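Local coordinates for protein possible metal-dependent hydrolase (Veillonella parvula, PDB 3RPC) that is probably a metal-dependent hydrolase of the metallo-beta-lactamase superfamily, carrying two zinc ions in its putative active site, at residues Q6-R11 with G259-L264; F29-D34 with R48-D53; V70-L75 with G148-V153; I92-T97 with V111-E116; K221-H226 with A254-G259. All blocks are in the same frame, centred on the assembly; numbering follows the deposited sequence.

Contact 1 of 5, residues Q6-R11 with G259-L264; sequences QYTHIR and GETITL
Thr8 and Thr261 face each other across an antiparallel strand pair, their side chains crossing obliquely so that OG1 of Thr8 lies 2.7 Å from OG1 of Thr261 in a hydrogen bond. Each hydroxyl sits beside its own backbone N (chi1 -64° in both), which turns the two oxygens toward each other in this non-hydrogen-bonded pair. On the same face the carboxamide of Gln6 comes up to the methyl of Thr261, with OE1 3.6 Å from CG2. The other face carries Tyr7 and Ile262, a hydrogen-bonded pair: Tyr7 N gives to Ile262 O at 2.9 Å, and Ile262 N returns a bond to Tyr7 O. The Tyr7 hydroxyl is hydrogen-bonded to His9 ND1, while Leu264 CD1 packs 4.2 Å from Tyr7 CB. Strand 261-263 ends one of the two sheets of the alpha-beta/beta-alpha sandwich, and Tyr7, His9 and Ile262 touch strand 221-225 of the other. The chemistry thus divides by face: hydroxyls and an amide on one, aromatic and aliphatic groups on the other, the Tyr7-His9 bond among them.

Contact 2 of 5, residues F29-D34 with R48-D53; sequences FLAPKD and RMPMVD
Arg48 reaches across to Asp34 and ends on its backbone rather than its carboxylate. CB of Arg48 lies 3.6 Å from Asp34 OD1; CD then passes over toward Asp34 O, and a bend at chi3 (59°) brings the guanidinium edge round to it. NE at 2.8 Å and NH1 at 2.7 Å both give hydrogen bonds to Asp34 O, side-on and from the same face of the carbonyl plane. The Asp34 carboxylate stands nearly perpendicular to the guanidinium, and a water joins its OD1 to Arg48 O. Asp34 N gives to Pro50 O, while Lys33 N gives to Asp53 OD1 from above the carboxylate plane. Pro50, preceded by a cis peptide, sets CD 3.7 Å from Phe29 CZ, and selenomethionine Met49 brings CE to 3.5 Å from the same CZ. Arg11 also meets the Phe29 ring, about 8 Å from a zinc ion, in a cation-pi contact. Two stretches of the long loop between strand 22-26 and helix 58-62 are thus held by one backbone-backbone bond and by side chains bonding to backbone N and O.

Contact 3 of 5, residues V70-L75 with G148-V153; sequences VTHTHL and GDAMGV. With ZN (zinc ion), chain E.
The backbones of Thr71 and Met151 approach to 5.2 Å between CA atoms and are joined by one hydrogen bond, Met151 N to Thr71 O at 3.2 Å, its donor tilted from the carbonyl plane. Residues 72-77 read HTHLDH, the metal-binding HxHxDH signature of the metallo-beta-lactamase fold, here on the loop that follows strand 67-69. Ala150 lays its methyl over one face of the His72 ring in a CH-pi contact, CB 3.6 Å from the ring centroid and 17° off the normal. A chi1 of 65°, with CG between the backbone N and the carbonyl carbon, sets the ring against that methyl. The edge of the ring is fixed at both nitrogens. ND1 gives a hydrogen bond to Thr71 OG1 at 3.0 Å, almost in the ring plane, and NE2 binds the zinc. Thr71 OG1 is bonded in turn to Asp27 and accepts from a water shared with Met151 O, so these second-shell groups hold the imidazole in its rotation. His132 and Asp168 complete the protein ligands of this zinc, and Asp168 also reaches the second metal. The extended chain of selenomethionine Met151 runs back over the loop, its CE 3.6 Å from Val70 O. Whereas His72 uses NE2, His74 turns ND1 to the same zinc, at 2.3 Å.

Contact 4 of 5, residues I92-T97 with V111-E116; sequences IFVQNT and VRIIFE
The Phe93 ring lies alongside the aliphatic part of Arg112, both side chains pointing the same way; Arg112 CD meets the ring obliquely, 3.9 Å from CE1. Ring and guanidinium planes are 68° apart, and the guanidinium is held by a salt bridge to Asp110. Ile114 CD1 approaches Phe93 CB at 4.1 Å, and Phe120 meets the Phe93 ring edge-to-face. The ring of Phe115 has CG2 of Ile113, from the same segment, over its centre, and Phe115 of the second subunit also touches it. The backbones of strands 92-94 and 111-113 run parallel as the two strands of a right-handed beta-alpha-beta crossover through helix 97-105. Arg112 N gives to Ile92 O, Val94 N to Arg112 O at 2.9 Å, and Ile114 N to Val94 O. On the helix-facing side Val94 CG1 and Val111 CG1 meet at 3.8 Å, their side chains crossing at about a right angle. With CG1 beside the backbone N (chi1 -59°), Ile113 extends CD1 to 3.5 Å from Thr97 OG1, a hydroxyl bonded to Glu116 of the second subunit.

Contact 5 of 5, residues K221-H226 with A254-G259; sequences KIIAVH and AVPEDG. With ZN (zinc ion), chain F.
Pro256 has no N-H to offer Ala224 O, and strand pairing gives way here to a proline ring and a water. Pro256 CD sits 3.5 Å from Ala224 O, and the water bridges that same Ala224 O to Pro256 O at 2.8 Å from each. Two residues earlier, Ala254 makes the one parallel bridge of this contact, to Ile223, and uses both its backbone groups: Ala254 N gives to Ile222 O at 2.8 Å, and Ala224 N gives to Ala254 O at 2.9 Å, each bond almost straight at 178°. Ile223 crosses the proline at about a right angle, its CG2 3.8 Å from Pro256 CD. Val225 CG1 reaches Pro256 CG more obliquely, at 4.1 Å. One residue on, His226 leaves the strand and binds zinc through NE2 at 2.3 Å; Asp76, His77 and Asp168 are its fellow protein ligands. Strand 221-225 lies between strand 186-190 and the short edge strand 253-254, with Val255 packed on helix 237-246 and Val225 and Pro256 meeting His9 of strand 6-11.

From the N terminus, strand 6-11 opens contact 1, which closes only at the C-terminal strand and so encloses the other four; none of the loops cross. Contact 2 closes a short loop after strand 22-26 and is tied to contact 1 by Arg11, which bonds to Ala31 and Val52. Contact 3 follows in series, bringing the histidine loop after strand 67-69 to the start of strand 152-156 in the second sheet. Nested within it, contact 4 joins two strands of a beta-alpha-beta unit in the first sheet. Contact 5 comes last, tying strand 221-225 to the segment around edge strand 253-254 in the second sheet; it shares Gly259 with contact 1 and the zinc-bridging water with contact 3.

Contact 1 of 5, residues Q6-R11 with G259-L264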
# COMPACT_ATOMS: atom_id res chain seq x y z
N GLN A 6 -4.82 -28.04 0.36
CA GLN A 6 -5.74 -27.90 1.47
C GLN A 6 -5.29 -26.83 2.45
O GLN A 6 -4.11 -26.43 2.46
CB GLN A 6 -5.85 -29.24 2.22
CG GLN A 6 -4.53 -29.69 2.83
CD GLN A 6 -4.68 -30.91 3.71
OE1 GLN A 6 -5.34 -31.88 3.34
NE2 GLN A 6 -4.07 -30.86 4.89
N TYR A 7 -6.23 -26.37 3.26
CA TYR A 7 -5.94 -25.45 4.34
C TYR A 7 -6.41 -26.07 5.65
O TYR A 7 -7.59 -26.38 5.81
CB TYR A 7 -6.61 -24.08 4.12
CG TYR A 7 -6.43 -23.14 5.29
CD1 TYR A 7 -5.22 -22.49 5.51
CD2 TYR A 7 -7.45 -22.92 6.21
CE1 TYR A 7 -5.03 -21.65 6.59
CE2 TYR A 7 -7.28 -22.08 7.29
CZ TYR A 7 -6.06 -21.45 7.48
OH TYR A 7 -5.88 -20.63 8.57
N THR A 8 -5.48 -26.28 6.57
CA THR A 8 -5.83 -26.73 7.90
C THR A 8 -5.78 -25.55 8.85
O THR A 8 -4.72 -24.96 9.07
CB THR A 8 -4.86 -27.81 8.41
OG1 THR A 8 -4.96 -28.97 7.57
CG2 THR A 8 -5.21 -28.19 9.84
N HIS A 9 -6.93 -25.17 9.39
CA HIS A 9 -6.93 -24.08 10.34
C HIS A 9 -6.36 -24.53 11.67
O HIS A 9 -6.66 -25.64 12.12
CB HIS A 9 -8.31 -23.48 10.55
CG HIS A 9 -8.23 -22.19 11.28
ND1 HIS A 9 -7.41 -21.17 10.86
CD2 HIS A 9 -8.79 -21.78 12.45
CE1 HIS A 9 -7.49 -20.17 11.72
NE2 HIS A 9 -8.32 -20.51 12.68
N ILE A 10 -5.54 -23.70 12.31
CA ILE A 10 -4.97 -24.06 13.61
C ILE A 10 -5.64 -23.25 14.73
O ILE A 10 -6.38 -23.80 15.54
CB ILE A 10 -3.43 -23.93 13.65
CG1 ILE A 10 -2.79 -24.82 12.57
CG2 ILE A 10 -2.88 -24.30 15.03
CD1 ILE A 10 -3.10 -26.29 12.72
N ARG A 11 -5.41 -21.94 14.76
CA ARG A 11 -5.97 -21.11 15.83
C ARG A 11 -5.71 -19.65 15.50
O ARG A 11 -4.60 -19.31 15.15
CB ARG A 11 -5.35 -21.47 17.18
CG ARG A 11 -6.04 -20.77 18.37
CD ARG A 11 -5.33 -21.06 19.70
NE ARG A 11 -3.95 -20.59 19.68
CZ ARG A 11 -3.07 -20.80 20.66
NH1 ARG A 11 -3.42 -21.46 21.75
NH2 ARG A 11 -1.83 -20.34 20.54
N GLY A 259 -8.23 -26.70 14.06
CA GLY A 259 -7.83 -28.07 13.74
C GLY A 259 -8.52 -28.64 12.51
O GLY A 259 -8.15 -29.70 12.02
N GLU A 260 -9.53 -27.93 11.99
CA GLU A 260 -10.28 -28.41 10.84
C GLU A 260 -9.56 -28.21 9.51
O GLU A 260 -8.98 -27.15 9.26
CB GLU A 260 -11.66 -27.73 10.77
CG GLU A 260 -12.49 -28.12 9.56
CD GLU A 260 -13.88 -27.49 9.57
OE1 GLU A 260 -14.30 -26.96 10.61
OE2 GLU A 260 -14.54 -27.53 8.51
N THR A 261 -9.63 -29.22 8.65
CA THR A 261 -9.03 -29.14 7.32
C THR A 261 -10.09 -28.94 6.24
O THR A 261 -11.13 -29.62 6.23
CB THR A 261 -8.25 -30.42 7.01
OG1 THR A 261 -7.14 -30.52 7.92
CG2 THR A 261 -7.72 -30.41 5.57
N ILE A 262 -9.82 -28.00 5.34
CA ILE A 262 -10.67 -27.74 4.18
C ILE A 262 -9.88 -28.05 2.92
O ILE A 262 -8.80 -27.49 2.70
CB ILE A 262 -11.13 -26.27 4.14
CG1 ILE A 262 -11.92 -25.94 5.40
CG2 ILE A 262 -11.96 -26.01 2.89
CD1 ILE A 262 -12.23 -24.46 5.56
N THR A 263 -10.39 -28.97 2.10
CA THR A 263 -9.76 -29.32 0.84
C THR A 263 -10.05 -28.23 -0.18
O THR A 263 -11.20 -27.82 -0.33
CB THR A 263 -10.26 -30.68 0.32
OG1 THR A 263 -9.89 -31.71 1.25
CG2 THR A 263 -9.66 -31.00 -1.05
N LEU A 264 -9.02 -27.75 -0.87
CA LEU A 264 -9.17 -26.61 -1.77
C LEU A 264 -9.28 -27.04 -3.23
O LEU A 264 -8.97 -28.17 -3.61
CB LEU A 264 -8.00 -25.64 -1.60
CG LEU A 264 -7.79 -25.11 -0.17
CD1 LEU A 264 -6.59 -24.18 -0.10
CD2 LEU A 264 -9.04 -24.41 0.34
OXT LEU A 264 -9.68 -26.23 -4.08

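Contact 2 of 5, residues F29-D34 with R48-D53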
# COMPACT_ATOMS: atom_id res chain seq x y z
N PHE A 29 1.19 -18.25 16.09
CA PHE A 29 1.06 -17.72 17.43
C PHE A 29 0.70 -18.95 18.24
O PHE A 29 -0.44 -19.41 18.20
CB PHE A 29 -0.08 -16.68 17.41
CG PHE A 29 -0.63 -16.29 18.76
CD1 PHE A 29 0.20 -16.08 19.86
CD2 PHE A 29 -2.00 -16.07 18.92
CE1 PHE A 29 -0.33 -15.70 21.09
CE2 PHE A 29 -2.53 -15.68 20.14
CZ PHE A 29 -1.70 -15.49 21.23
N LEU A 30 1.68 -19.50 18.94
CA LEU A 30 1.57 -20.88 19.43
C LEU A 30 1.47 -21.03 20.95
O LEU A 30 1.47 -22.15 21.47
CB LEU A 30 2.72 -21.74 18.87
CG LEU A 30 2.86 -21.72 17.34
CD1 LEU A 30 3.99 -22.65 16.87
CD2 LEU A 30 1.54 -22.09 16.67
N ALA A 31 1.36 -19.92 21.67
CA ALA A 31 1.37 -19.95 23.14
C ALA A 31 0.25 -20.80 23.73
O ALA A 31 -0.85 -20.87 23.19
CB ALA A 31 1.29 -18.52 23.70
N PRO A 32 0.52 -21.45 24.88
CA PRO A 32 -0.58 -22.13 25.57
C PRO A 32 -1.68 -21.16 26.00
O PRO A 32 -1.44 -19.96 26.12
CB PRO A 32 0.11 -22.74 26.80
CG PRO A 32 1.56 -22.85 26.41
CD PRO A 32 1.82 -21.66 25.52
N LYS A 33 -2.87 -21.70 26.24
CA LYS A 33 -4.01 -20.94 26.75
C LYS A 33 -3.63 -19.98 27.88
O LYS A 33 -2.93 -20.34 28.84
CB LYS A 33 -5.09 -21.93 27.22
CG LYS A 33 -6.33 -21.27 27.83
CD LYS A 33 -7.41 -22.32 28.12
CE LYS A 33 -8.63 -21.71 28.80
NZ LYS A 33 -9.67 -22.76 29.02
N ASP A 34 -4.11 -18.74 27.77
CA ASP A 34 -4.00 -17.74 28.84
C ASP A 34 -2.57 -17.30 29.18
O ASP A 34 -2.33 -16.73 30.24
CB ASP A 34 -4.76 -18.20 30.10
CG ASP A 34 -6.27 -18.15 29.91
OD1 ASP A 34 -6.72 -17.58 28.90
OD2 ASP A 34 -7.00 -18.67 30.78
N ARG A 48 -7.74 -12.88 29.26
CA ARG A 48 -6.42 -13.38 28.89
C ARG A 48 -6.46 -14.09 27.54
O ARG A 48 -7.52 -14.48 27.07
CB ARG A 48 -5.88 -14.30 29.99
CG ARG A 48 -5.70 -13.59 31.34
CD ARG A 48 -4.96 -14.44 32.37
NE ARG A 48 -3.63 -14.83 31.92
CZ ARG A 48 -2.55 -14.06 31.98
NH1 ARG A 48 -1.38 -14.51 31.55
NH2 ARG A 48 -2.64 -12.83 32.48
N MSE A 49 -5.29 -14.27 26.93
CA MSE A 49 -5.21 -14.85 25.59
C MSE A 49 -3.93 -15.66 25.44
O MSE A 49 -2.96 -15.43 26.16
CB MSE A 49 -5.25 -13.75 24.52
CG MSE A 49 -4.28 -12.61 24.77
SE MSE A 49 -4.17 -11.36 23.27
CE MSE A 49 -2.78 -12.29 22.26
N PRO A 50 -3.93 -16.62 24.51
CA PRO A 50 -5.09 -17.08 23.73
C PRO A 50 -6.14 -17.75 24.62
O PRO A 50 -5.81 -18.36 25.63
CB PRO A 50 -4.48 -18.09 22.76
CG PRO A 50 -3.25 -18.57 23.44
CD PRO A 50 -2.72 -17.41 24.22
N MSE A 51 -7.41 -17.63 24.25
CA MSE A 51 -8.47 -18.12 25.12
C MSE A 51 -8.71 -19.63 25.01
O MSE A 51 -9.44 -20.20 25.82
CB MSE A 51 -9.77 -17.36 24.87
CG MSE A 51 -10.41 -17.67 23.55
SE MSE A 51 -11.92 -16.47 23.20
CE MSE A 51 -11.19 -14.81 23.74
N VAL A 52 -8.07 -20.27 24.03
CA VAL A 52 -8.16 -21.72 23.89
C VAL A 52 -6.76 -22.24 23.60
O VAL A 52 -5.93 -21.51 23.08
CB VAL A 52 -9.10 -22.15 22.74
CG1 VAL A 52 -10.52 -21.70 23.03
CG2 VAL A 52 -8.64 -21.59 21.41
N ASP A 53 -6.52 -23.50 23.98
CA ASP A 53 -5.27 -24.17 23.66
C ASP A 53 -5.25 -24.55 22.19
O ASP A 53 -6.28 -24.52 21.52
CB ASP A 53 -5.11 -25.43 24.53
CG ASP A 53 -4.57 -25.12 25.91
OD1 ASP A 53 -3.47 -24.52 26.00
OD2 ASP A 53 -5.26 -25.45 26.91
O HOH W 1 -8.97 -16.42 28.48

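Contact 3 of 5, residues V70-L75 with G148-V153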
# COMPACT_ATOMS: atom_id res chain seq x y z
N VAL A 70 5.13 -15.21 7.57
CA VAL A 70 4.83 -14.32 8.68
C VAL A 70 4.41 -12.98 8.10
O VAL A 70 5.24 -12.22 7.59
CB VAL A 70 6.07 -14.16 9.59
CG1 VAL A 70 5.74 -13.30 10.80
CG2 VAL A 70 6.57 -15.53 10.04
N THR A 71 3.11 -12.69 8.14
CA THR A 71 2.60 -11.48 7.49
C THR A 71 3.01 -10.20 8.20
O THR A 71 3.09 -9.13 7.58
CB THR A 71 1.07 -11.50 7.31
OG1 THR A 71 0.43 -11.50 8.60
CG2 THR A 71 0.64 -12.71 6.49
N HIS A 72 3.24 -10.32 9.50
CA HIS A 72 3.72 -9.23 10.35
C HIS A 72 4.02 -9.82 11.72
O HIS A 72 3.65 -10.96 12.00
CB HIS A 72 2.73 -8.05 10.43
CG HIS A 72 1.40 -8.35 11.07
ND1 HIS A 72 0.58 -9.38 10.67
CD2 HIS A 72 0.73 -7.70 12.06
CE1 HIS A 72 -0.54 -9.36 11.37
NE2 HIS A 72 -0.47 -8.36 12.23
N THR A 73 4.68 -9.05 12.57
CA THR A 73 5.19 -9.61 13.82
C THR A 73 4.43 -9.18 15.06
O THR A 73 4.97 -9.20 16.17
CB THR A 73 6.70 -9.37 13.98
OG1 THR A 73 6.97 -7.97 13.93
CG2 THR A 73 7.46 -10.09 12.88
N HIS A 74 3.16 -8.81 14.90
CA HIS A 74 2.29 -8.69 16.05
C HIS A 74 2.26 -10.03 16.80
O HIS A 74 2.34 -11.09 16.18
CB HIS A 74 0.87 -8.30 15.63
CG HIS A 74 0.69 -6.83 15.41
ND1 HIS A 74 -0.46 -6.30 14.87
CD2 HIS A 74 1.50 -5.78 15.67
CE1 HIS A 74 -0.34 -4.98 14.80
NE2 HIS A 74 0.84 -4.64 15.28
N LEU A 75 2.12 -9.95 18.12
CA LEU A 75 2.13 -11.13 18.99
C LEU A 75 1.23 -12.25 18.51
O LEU A 75 1.60 -13.43 18.57
CB LEU A 75 1.74 -10.73 20.42
CG LEU A 75 1.68 -11.84 21.47
CD1 LEU A 75 3.05 -12.45 21.63
CD2 LEU A 75 1.17 -11.30 22.79
N GLY A 148 0.99 -0.47 12.56
CA GLY A 148 2.10 -0.79 11.67
C GLY A 148 1.71 -1.31 10.30
O GLY A 148 0.60 -1.03 9.82
N ASP A 149 2.63 -2.03 9.66
CA ASP A 149 2.41 -2.63 8.34
C ASP A 149 2.07 -4.10 8.50
O ASP A 149 2.56 -4.77 9.42
CB ASP A 149 3.66 -2.54 7.46
CG ASP A 149 3.93 -1.13 6.96
OD1 ASP A 149 3.03 -0.26 7.02
OD2 ASP A 149 5.06 -0.90 6.48
N ALA A 150 1.23 -4.62 7.61
CA ALA A 150 0.91 -6.04 7.61
C ALA A 150 0.47 -6.48 6.22
O ALA A 150 -0.52 -5.97 5.69
CB ALA A 150 -0.16 -6.36 8.67
N MSE A 151 1.21 -7.40 5.61
CA MSE A 151 0.92 -7.78 4.24
C MSE A 151 -0.14 -8.87 4.16
O MSE A 151 -0.44 -9.55 5.15
CB MSE A 151 2.20 -8.29 3.54
CG MSE A 151 2.67 -9.65 4.02
SE MSE A 151 4.17 -10.29 2.95
CE MSE A 151 4.66 -11.82 4.08
N GLY A 152 -0.70 -9.02 2.97
CA GLY A 152 -1.35 -10.25 2.58
C GLY A 152 -0.44 -10.96 1.59
O GLY A 152 0.61 -10.43 1.20
N VAL A 153 -0.82 -12.18 1.21
CA VAL A 153 -0.03 -12.96 0.27
C VAL A 153 -0.95 -13.67 -0.71
O VAL A 153 -1.95 -14.27 -0.32
CB VAL A 153 0.84 -14.02 0.99
CG1 VAL A 153 1.72 -14.75 -0.01
CG2 VAL A 153 1.68 -13.36 2.08
ZN ZN E . -2.02 -7.47 13.59
O HOH W 2 -1.28 -9.46 7.83
O HOH W 3 -2.62 -8.58 15.15

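Contact 4 of 5, residues I92-T97 with V111-E116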
# COMPACT_ATOMS: atom_id res chain seq x y z
N ILE A 92 11.67 -18.64 6.17
CA ILE A 92 10.64 -17.77 6.73
C ILE A 92 10.42 -16.62 5.77
O ILE A 92 11.35 -15.87 5.49
CB ILE A 92 11.08 -17.18 8.09
CG1 ILE A 92 11.78 -18.23 8.96
CG2 ILE A 92 9.89 -16.52 8.80
CD1 ILE A 92 10.90 -19.43 9.34
N PHE A 93 9.19 -16.46 5.29
CA PHE A 93 8.86 -15.38 4.36
C PHE A 93 8.28 -14.23 5.15
O PHE A 93 7.39 -14.43 5.97
CB PHE A 93 7.86 -15.89 3.32
CG PHE A 93 8.46 -16.87 2.35
CD1 PHE A 93 9.10 -16.42 1.21
CD2 PHE A 93 8.38 -18.23 2.59
CE1 PHE A 93 9.67 -17.32 0.32
CE2 PHE A 93 8.95 -19.14 1.70
CZ PHE A 93 9.59 -18.68 0.56
N VAL A 94 8.79 -13.03 4.92
CA VAL A 94 8.39 -11.86 5.68
C VAL A 94 8.12 -10.67 4.76
O VAL A 94 8.38 -10.73 3.56
CB VAL A 94 9.48 -11.48 6.71
CG1 VAL A 94 9.75 -12.64 7.67
CG2 VAL A 94 10.77 -11.03 6.01
N GLN A 95 7.55 -9.60 5.32
CA GLN A 95 7.07 -8.48 4.50
C GLN A 95 8.08 -7.37 4.20
O GLN A 95 7.91 -6.63 3.24
CB GLN A 95 5.83 -7.84 5.14
CG GLN A 95 6.15 -7.04 6.39
CD GLN A 95 4.93 -6.39 7.04
OE1 GLN A 95 3.96 -6.03 6.36
NE2 GLN A 95 4.99 -6.23 8.35
N ASN A 96 9.11 -7.25 5.03
CA ASN A 96 10.00 -6.11 4.91
C ASN A 96 11.31 -6.35 5.66
O ASN A 96 11.46 -7.37 6.33
CB ASN A 96 9.31 -4.81 5.36
CG ASN A 96 8.93 -4.81 6.83
OD1 ASN A 96 9.50 -5.55 7.64
ND2 ASN A 96 7.95 -3.98 7.19
N THR A 97 12.24 -5.41 5.53
CA THR A 97 13.55 -5.56 6.15
C THR A 97 13.47 -5.56 7.68
O THR A 97 14.20 -6.31 8.33
CB THR A 97 14.50 -4.46 5.66
OG1 THR A 97 14.66 -4.59 4.25
CG2 THR A 97 15.87 -4.61 6.34
N VAL A 111 15.74 -16.21 6.16
CA VAL A 111 14.59 -15.31 6.16
C VAL A 111 14.55 -14.54 4.84
O VAL A 111 15.56 -13.95 4.43
CB VAL A 111 14.66 -14.34 7.36
CG1 VAL A 111 13.40 -13.46 7.41
CG2 VAL A 111 14.81 -15.13 8.66
N ARG A 112 13.39 -14.53 4.19
CA ARG A 112 13.28 -14.02 2.82
C ARG A 112 12.19 -12.97 2.75
O ARG A 112 11.03 -13.24 3.06
CB ARG A 112 12.93 -15.17 1.86
CG ARG A 112 13.87 -16.39 1.98
CD ARG A 112 13.54 -17.48 0.94
NE ARG A 112 14.33 -18.68 1.19
CZ ARG A 112 14.29 -19.79 0.44
NH1 ARG A 112 13.53 -19.86 -0.63
NH2 ARG A 112 15.05 -20.82 0.78
N ILE A 113 12.57 -11.77 2.34
CA ILE A 113 11.63 -10.66 2.19
C ILE A 113 10.90 -10.76 0.86
O ILE A 113 11.53 -10.84 -0.20
CB ILE A 113 12.36 -9.31 2.21
CG1 ILE A 113 13.13 -9.14 3.52
CG2 ILE A 113 11.35 -8.17 2.04
CD1 ILE A 113 14.16 -8.01 3.49
N ILE A 114 9.57 -10.75 0.91
CA ILE A 114 8.80 -10.67 -0.32
C ILE A 114 8.67 -9.20 -0.70
O ILE A 114 7.78 -8.51 -0.24
CB ILE A 114 7.39 -11.29 -0.19
CG1 ILE A 114 7.45 -12.67 0.46
CG2 ILE A 114 6.72 -11.37 -1.56
CD1 ILE A 114 6.07 -13.35 0.57
N PHE A 115 9.58 -8.72 -1.54
CA PHE A 115 9.51 -7.33 -1.99
C PHE A 115 8.35 -7.12 -2.95
O PHE A 115 7.62 -6.14 -2.85
CB PHE A 115 10.83 -6.91 -2.65
CG PHE A 115 11.99 -6.87 -1.70
CD1 PHE A 115 12.11 -5.86 -0.77
CD2 PHE A 115 12.98 -7.84 -1.75
CE1 PHE A 115 13.19 -5.81 0.10
CE2 PHE A 115 14.07 -7.80 -0.89
CZ PHE A 115 14.17 -6.78 0.04
N GLU A 116 8.22 -8.04 -3.90
CA GLU A 116 7.11 -8.06 -4.85
C GLU A 116 6.57 -9.48 -4.91
O GLU A 116 5.44 -9.74 -4.50
CB GLU A 116 7.55 -7.65 -6.25
CG GLU A 116 7.87 -6.20 -6.43
CD GLU A 116 8.19 -5.89 -7.88
OE1 GLU A 116 8.56 -6.82 -8.62
OE2 GLU A 116 8.06 -4.71 -8.28

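Contact 5 of 5, residues K221-H226 with A254-G259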
# COMPACT_ATOMS: atom_id res chain seq x y z
N LYS A 221 -14.02 -19.62 -2.88
CA LYS A 221 -14.23 -20.27 -1.60
C LYS A 221 -13.66 -19.34 -0.54
O LYS A 221 -12.45 -19.12 -0.49
CB LYS A 221 -13.52 -21.61 -1.55
CG LYS A 221 -13.74 -22.37 -0.26
CD LYS A 221 -14.15 -23.80 -0.54
CE LYS A 221 -13.08 -24.56 -1.31
NZ LYS A 221 -13.59 -25.85 -1.83
N ILE A 222 -14.53 -18.75 0.27
CA ILE A 222 -14.08 -17.87 1.33
C ILE A 222 -13.90 -18.64 2.63
O ILE A 222 -14.71 -19.50 2.97
CB ILE A 222 -15.07 -16.71 1.50
CG1 ILE A 222 -15.05 -15.87 0.22
CG2 ILE A 222 -14.73 -15.91 2.73
CD1 ILE A 222 -16.30 -15.07 -0.03
N ILE A 223 -12.81 -18.36 3.34
CA ILE A 223 -12.52 -19.02 4.61
C ILE A 223 -12.30 -17.93 5.65
O ILE A 223 -11.35 -17.15 5.52
CB ILE A 223 -11.26 -19.92 4.50
CG1 ILE A 223 -11.47 -20.99 3.42
CG2 ILE A 223 -10.95 -20.57 5.84
CD1 ILE A 223 -10.24 -21.86 3.13
N ALA A 224 -13.17 -17.87 6.65
CA ALA A 224 -13.10 -16.84 7.68
C ALA A 224 -12.39 -17.34 8.94
O ALA A 224 -12.78 -18.37 9.51
CB ALA A 224 -14.50 -16.33 8.03
N VAL A 225 -11.37 -16.61 9.36
CA VAL A 225 -10.55 -16.99 10.51
C VAL A 225 -10.25 -15.79 11.41
O VAL A 225 -10.93 -14.76 11.31
CB VAL A 225 -9.23 -17.68 10.06
CG1 VAL A 225 -9.55 -18.96 9.26
CG2 VAL A 225 -8.37 -16.74 9.23
N HIS A 226 -9.25 -15.91 12.28
CA HIS A 226 -8.86 -14.84 13.21
C HIS A 226 -9.94 -14.58 14.27
O HIS A 226 -10.21 -13.44 14.65
CB HIS A 226 -8.49 -13.55 12.45
CG HIS A 226 -7.55 -12.64 13.19
ND1 HIS A 226 -7.86 -12.09 14.41
CD2 HIS A 226 -6.32 -12.16 12.87
CE1 HIS A 226 -6.86 -11.33 14.82
NE2 HIS A 226 -5.92 -11.35 13.90
N ALA A 254 -16.77 -20.53 4.49
CA ALA A 254 -16.46 -21.54 5.50
C ALA A 254 -15.97 -20.86 6.77
O ALA A 254 -15.27 -19.84 6.72
CB ALA A 254 -15.40 -22.49 4.98
N VAL A 255 -16.35 -21.42 7.91
CA VAL A 255 -15.88 -20.96 9.21
C VAL A 255 -15.27 -22.16 9.92
O VAL A 255 -15.94 -22.82 10.72
CB VAL A 255 -17.03 -20.37 10.06
CG1 VAL A 255 -16.49 -19.76 11.34
CG2 VAL A 255 -17.80 -19.32 9.25
N PRO A 256 -14.01 -22.47 9.61
CA PRO A 256 -13.46 -23.72 10.15
C PRO A 256 -13.21 -23.67 11.65
O PRO A 256 -12.86 -22.62 12.19
CB PRO A 256 -12.12 -23.86 9.41
CG PRO A 256 -11.74 -22.42 9.08
CD PRO A 256 -13.06 -21.79 8.71
N GLU A 257 -13.39 -24.81 12.31
CA GLU A 257 -12.98 -24.94 13.69
C GLU A 257 -11.46 -25.02 13.77
O GLU A 257 -10.79 -25.33 12.79
CB GLU A 257 -13.58 -26.21 14.30
CG GLU A 257 -15.09 -26.25 14.30
CD GLU A 257 -15.72 -25.20 15.19
OE1 GLU A 257 -15.07 -24.72 16.13
OE2 GLU A 257 -16.89 -24.83 14.93
N ASP A 258 -10.93 -24.75 14.95
CA ASP A 258 -9.51 -24.96 15.18
C ASP A 258 -9.20 -26.43 14.93
O ASP A 258 -9.85 -27.30 15.52
CB ASP A 258 -9.15 -24.61 16.62
CG ASP A 258 -9.18 -23.10 16.89
OD1 ASP A 258 -9.45 -22.31 15.96
OD2 ASP A 258 -8.92 -22.71 18.05
N GLY A 259 -8.23 -26.70 14.06
CA GLY A 259 -7.83 -28.07 13.74
C GLY A 259 -8.52 -28.64 12.51
O GLY A 259 -8.15 -29.70 12.02
ZN ZN F . -4.10 -10.02 14.13
O HOH W 4 -12.62 -19.83 11.85
O HOH W 3 -2.62 -8.58 15.15
O HOH W 5 -5.73 -8.28 15.05